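Local coordinates for protein acyl-coenzyme A oxidase acox-1.2 (Caenorhabditis elegans, PDB 5K3J) that catalyses the FAD-dependent first step of peroxisomal beta-oxidation, desaturating the five-carbon side chain of omega-ascaroside-CoA thioesters on the way to pheromones, at residues P120-Q125 / F215-L220; S466-K471 / R493-A498. One frame throughout, in Å; residues are numbered along the deposited sequence.

Interaction 1 of 2, residues P120-Q125 / F215-L220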
# COMPACT_ATOMS: atom_id res chain seq x y z
N PRO A 120 -25.50 -13.19 -9.36
CA PRO A 120 -25.35 -14.40 -8.53
C PRO A 120 -26.31 -14.49 -7.34
O PRO A 120 -26.55 -15.59 -6.86
CB PRO A 120 -23.90 -14.29 -8.03
CG PRO A 120 -23.21 -13.50 -9.07
CD PRO A 120 -24.22 -12.48 -9.51
N THR A 121 -26.84 -13.36 -6.87
CA THR A 121 -27.79 -13.38 -5.76
C THR A 121 -29.17 -13.80 -6.25
O THR A 121 -29.89 -14.53 -5.56
CB THR A 121 -27.88 -12.01 -5.04
OG1 THR A 121 -26.70 -11.79 -4.26
CG2 THR A 121 -29.09 -11.95 -4.12
N LEU A 122 -29.54 -13.35 -7.44
CA LEU A 122 -30.80 -13.77 -8.05
C LEU A 122 -30.78 -15.27 -8.29
O LEU A 122 -31.79 -15.95 -8.10
CB LEU A 122 -31.05 -13.03 -9.36
CG LEU A 122 -31.46 -11.56 -9.26
CD1 LEU A 122 -31.45 -10.92 -10.65
CD2 LEU A 122 -32.82 -11.42 -8.60
N GLN A 123 -29.63 -15.78 -8.70
CA GLN A 123 -29.46 -17.20 -8.97
C GLN A 123 -29.65 -18.05 -7.72
O GLN A 123 -30.26 -19.12 -7.77
CB GLN A 123 -28.08 -17.47 -9.57
CG GLN A 123 -27.91 -16.95 -10.98
CD GLN A 123 -26.48 -17.05 -11.48
OE1 GLN A 123 -25.54 -16.79 -10.74
NE2 GLN A 123 -26.33 -17.42 -12.74
N SER A 124 -29.13 -17.56 -6.59
CA SER A 124 -29.11 -18.35 -5.37
C SER A 124 -30.25 -18.03 -4.40
O SER A 124 -30.50 -18.80 -3.47
CB SER A 124 -27.77 -18.14 -4.64
OG SER A 124 -27.56 -16.77 -4.33
N GLN A 125 -30.96 -16.92 -4.62
CA GLN A 125 -31.93 -16.46 -3.63
C GLN A 125 -33.31 -16.11 -4.18
O GLN A 125 -34.24 -15.85 -3.40
CB GLN A 125 -31.36 -15.25 -2.88
CG GLN A 125 -29.95 -15.44 -2.31
CD GLN A 125 -29.91 -16.35 -1.10
OE1 GLN A 125 -30.94 -16.60 -0.47
NE2 GLN A 125 -28.73 -16.86 -0.78
N PHE A 215 -33.55 -10.05 1.36
CA PHE A 215 -33.30 -9.42 0.06
C PHE A 215 -34.59 -8.93 -0.60
O PHE A 215 -35.56 -9.67 -0.73
CB PHE A 215 -32.58 -10.39 -0.87
CG PHE A 215 -31.15 -10.63 -0.49
CD1 PHE A 215 -30.15 -9.77 -0.90
CD2 PHE A 215 -30.80 -11.73 0.28
CE1 PHE A 215 -28.83 -9.99 -0.55
CE2 PHE A 215 -29.50 -11.96 0.64
CZ PHE A 215 -28.51 -11.08 0.22
N PHE A 216 -34.58 -7.67 -1.01
CA PHE A 216 -35.73 -7.07 -1.67
C PHE A 216 -35.30 -6.41 -2.98
O PHE A 216 -34.44 -5.54 -2.99
CB PHE A 216 -36.42 -6.03 -0.77
CG PHE A 216 -36.85 -6.57 0.55
CD1 PHE A 216 -35.95 -6.69 1.59
CD2 PHE A 216 -38.17 -6.94 0.76
CE1 PHE A 216 -36.34 -7.19 2.80
CE2 PHE A 216 -38.56 -7.43 1.98
CZ PHE A 216 -37.65 -7.56 3.00
N MET A 217 -35.90 -6.85 -4.08
CA MET A 217 -35.71 -6.19 -5.36
C MET A 217 -36.34 -4.81 -5.33
O MET A 217 -37.52 -4.67 -5.00
CB MET A 217 -36.29 -7.03 -6.50
CG MET A 217 -36.18 -6.37 -7.86
SD MET A 217 -34.47 -6.13 -8.38
CE MET A 217 -33.94 -7.83 -8.57
N VAL A 218 -35.56 -3.80 -5.68
CA VAL A 218 -36.08 -2.44 -5.73
C VAL A 218 -35.71 -1.79 -7.06
O VAL A 218 -34.54 -1.74 -7.42
CB VAL A 218 -35.53 -1.59 -4.58
CG1 VAL A 218 -36.18 -0.21 -4.57
CG2 VAL A 218 -35.74 -2.30 -3.26
N GLN A 219 -36.72 -1.30 -7.78
CA GLN A 219 -36.46 -0.45 -8.93
C GLN A 219 -36.16 0.95 -8.41
O GLN A 219 -36.91 1.48 -7.60
CB GLN A 219 -37.63 -0.43 -9.91
CG GLN A 219 -37.38 0.47 -11.12
CD GLN A 219 -38.50 0.44 -12.14
OE1 GLN A 219 -39.58 -0.09 -11.87
NE2 GLN A 219 -38.25 1.00 -13.32
N LEU A 220 -35.06 1.54 -8.88
CA LEU A 220 -34.63 2.83 -8.37
C LEU A 220 -34.87 3.94 -9.37
O LEU A 220 -35.29 5.04 -9.01
CB LEU A 220 -33.14 2.78 -7.99
CG LEU A 220 -32.77 1.79 -6.89
CD1 LEU A 220 -31.29 1.88 -6.62
CD2 LEU A 220 -33.57 2.08 -5.64
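T121 and F215 meet in a buried helix-on-strand contact whose touching atoms are all carbon, where the C-terminal part of helix 112-125, in the N-terminal domain of the acyl-CoA oxidase fold, packs on strand 210-219 of the central beta domain. The evidence is a CH-pi contact: T121 CG2 lies 4.2 Å from the centroid of the F215 ring and 18° off its normal, so the methyl sits over a face, displaced toward the rim above CD1 and CE1. With CG2 anti to the backbone N of T121, the methyl is directed at the ring while OG1 turns back to the O of L117, one helical turn earlier. A second pair lies beside the first: L122 CD2 touches M217 CE at 3.8 Å, the two side chains crossing at about a right angle, and the bends at chi2 (63°) and chi3 (66°) of M217 curl its methyl toward the helix. W134 and L135 of helix 128-139 extend this apolar layer, and the ring of F215 also lies against V201 of strand 197-205. Since no hydrogen bond crosses between the segments, cohesion here rests on dispersion and the exclusion of water, with the threonine hydroxyl satisfied inside its own helix.

Interaction 2 of 2, residues S466-K471 / R493-A498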
# COMPACT_ATOMS: atom_id res chain seq x y z
N SER A 466 -9.38 -32.17 9.88
CA SER A 466 -8.86 -33.48 10.31
C SER A 466 -7.55 -33.45 11.08
O SER A 466 -7.43 -34.08 12.13
CB SER A 466 -8.68 -34.37 9.08
OG SER A 466 -7.63 -35.31 9.29
N TYR A 467 -6.57 -32.72 10.56
CA TYR A 467 -5.22 -32.72 11.10
C TYR A 467 -5.14 -32.21 12.54
O TYR A 467 -4.10 -32.33 13.19
CB TYR A 467 -4.29 -31.87 10.21
CG TYR A 467 -4.47 -30.38 10.40
CD1 TYR A 467 -5.46 -29.68 9.73
CD2 TYR A 467 -3.63 -29.66 11.25
CE1 TYR A 467 -5.62 -28.31 9.90
CE2 TYR A 467 -3.79 -28.30 11.43
CZ TYR A 467 -4.78 -27.63 10.75
OH TYR A 467 -4.94 -26.27 10.93
N LEU A 468 -6.23 -31.62 13.02
CA LEU A 468 -6.26 -31.07 14.37
C LEU A 468 -6.38 -32.16 15.43
O LEU A 468 -5.86 -32.02 16.54
CB LEU A 468 -7.41 -30.07 14.51
CG LEU A 468 -7.27 -28.75 13.75
CD1 LEU A 468 -8.56 -27.97 13.82
CD2 LEU A 468 -6.11 -27.92 14.28
N ALA A 469 -7.07 -33.25 15.10
CA ALA A 469 -7.27 -34.33 16.06
C ALA A 469 -6.06 -35.25 16.13
O ALA A 469 -5.95 -36.08 17.03
CB ALA A 469 -8.51 -35.13 15.70
N ASP A 470 -5.14 -35.08 15.18
CA ASP A 470 -3.95 -35.92 15.12
C ASP A 470 -2.86 -35.45 16.06
O ASP A 470 -3.09 -34.66 16.98
CB ASP A 470 -3.38 -35.95 13.70
CG ASP A 470 -4.35 -36.49 12.68
OD1 ASP A 470 -5.31 -37.17 13.09
OD2 ASP A 470 -4.15 -36.24 11.47
N LYS A 471 -1.66 -35.96 15.81
CA LYS A 471 -0.44 -35.46 16.40
C LYS A 471 0.69 -35.92 15.49
O LYS A 471 0.72 -37.08 15.08
CB LYS A 471 -0.27 -35.97 17.84
CG LYS A 471 0.05 -37.44 17.94
CD LYS A 471 -0.29 -37.98 19.31
CE LYS A 471 0.22 -39.40 19.49
NZ LYS A 471 -0.33 -40.33 18.47
N ARG A 493 -0.75 -26.50 16.83
CA ARG A 493 -0.16 -25.93 18.03
C ARG A 493 -0.93 -24.69 18.47
O ARG A 493 -1.53 -24.66 19.54
CB ARG A 493 1.31 -25.57 17.78
CG ARG A 493 2.28 -25.92 18.91
CD ARG A 493 2.11 -25.03 20.12
NE ARG A 493 1.29 -25.66 21.15
CZ ARG A 493 1.28 -25.29 22.43
NH1 ARG A 493 0.50 -25.92 23.29
NH2 ARG A 493 2.06 -24.30 22.84
N GLN A 494 -0.90 -23.66 17.63
CA GLN A 494 -1.54 -22.38 17.91
C GLN A 494 -3.04 -22.53 18.11
O GLN A 494 -3.62 -21.88 18.98
CB GLN A 494 -1.26 -21.39 16.79
CG GLN A 494 -1.85 -20.00 17.00
CD GLN A 494 -1.19 -19.25 18.13
OE1 GLN A 494 0.00 -19.43 18.40
NE2 GLN A 494 -1.95 -18.40 18.81
N ALA A 495 -3.67 -23.37 17.29
CA ALA A 495 -5.11 -23.60 17.35
C ALA A 495 -5.56 -23.98 18.75
O ALA A 495 -6.47 -23.36 19.31
CB ALA A 495 -5.52 -24.67 16.35
N TRP A 496 -4.93 -25.00 19.31
CA TRP A 496 -5.17 -25.40 20.69
C TRP A 496 -4.73 -24.31 21.66
O TRP A 496 -5.45 -23.97 22.60
CB TRP A 496 -4.43 -26.70 21.01
CG TRP A 496 -5.11 -27.93 20.51
CD1 TRP A 496 -4.96 -28.51 19.28
CD2 TRP A 496 -6.06 -28.73 21.22
NE1 TRP A 496 -5.76 -29.62 19.19
CE2 TRP A 496 -6.44 -29.78 20.37
CE3 TRP A 496 -6.62 -28.67 22.50
CZ2 TRP A 496 -7.35 -30.76 20.75
CZ3 TRP A 496 -7.53 -29.64 22.88
CH2 TRP A 496 -7.88 -30.67 22.00
N LYS A 497 -3.54 -23.77 21.41
CA LYS A 497 -2.93 -22.76 22.27
C LYS A 497 -3.83 -21.54 22.45
O LYS A 497 -3.91 -20.97 23.53
CB LYS A 497 -1.58 -22.33 21.70
CG LYS A 497 -0.62 -21.69 22.69
CD LYS A 497 -0.66 -20.17 22.62
CE LYS A 497 0.42 -19.57 23.51
NZ LYS A 497 1.79 -19.97 23.08
N ALA A 498 -4.52 -21.15 21.37
CA ALA A 498 -5.40 -20.00 21.42
C ALA A 498 -6.76 -20.36 22.01
O ALA A 498 -7.35 -19.58 22.76
CB ALA A 498 -5.56 -19.39 20.03
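L468 reaches the helical segment 493-498 in two ways, through its side chain and through its carbonyl oxygen. Its methyl CD2 lies 3.9 Å from A495 CB, the closest apolar approach between the segments. The CA atoms of this pair are 8.1 Å apart, and the leucine branch covers less than half of that separation, the van der Waals approach to the alanine methyl making up most of the rest. With CG anti to the carbonyl carbon (chi1 -69°), chi2 of 171° extends the chain through CD1 and leaves the other branch, CD2, facing the helix. The second touch is made by the main chain: L468 O lies at the edge of the W496 indole, in the ring plane, 3.6 Å from NE1. Despite that placement, the approach is not a hydrogen bond.

The pairing joins two parts of the alpha-helical C-terminal region of the acyl-CoA oxidase fold: the connection between helices 435-450 and 481-507, and one flank of the latter helix. Within the connection, 467-469 follow helical torsions but do not build a regular helix, and A469 N donates to S466 O at 3.1 Å, closing a beta turn with Y467 and L468 at its middle positions.

Y467 lies behind the turn. One face of its ring has L468 CG 4.0 Å above the plane, toward the rim, while its OH is hydrogen-bonded to H530 ND1 on helix 520-543. Its backbone O accepts from R492 NH2, which ties the connection to the same helix that carries A495. S449 and V450 of helix 435-450 border L468 and W496 respectively. Further along the same helical segment, K497 NZ forms a salt bridge with D584 of the second subunit.

The 120-125/215-220 and 466-471/493-498 contacts are in series along the chain and do not touch: their centres are 41 Å apart and their nearest atoms about 27 Å. Interaction 1 is close to the FAD and substrate sites; interaction 2 is farther from ATP. In interaction 1 the side chain of F215 is about 8 Å from bound FAD and about 9 Å from the ascaroside-CoA, with the FAD-binding residue Y147 about 3 Å from it, side chain to side chain, and the substrate-binding G285 about 4 Å away. In interaction 2 the side chain of A495 is about 12 Å from bound ATP and about 5 Å from that of A526, an ATP-binding residue. Neither contact touches a ligand; both are packing a shell or more away.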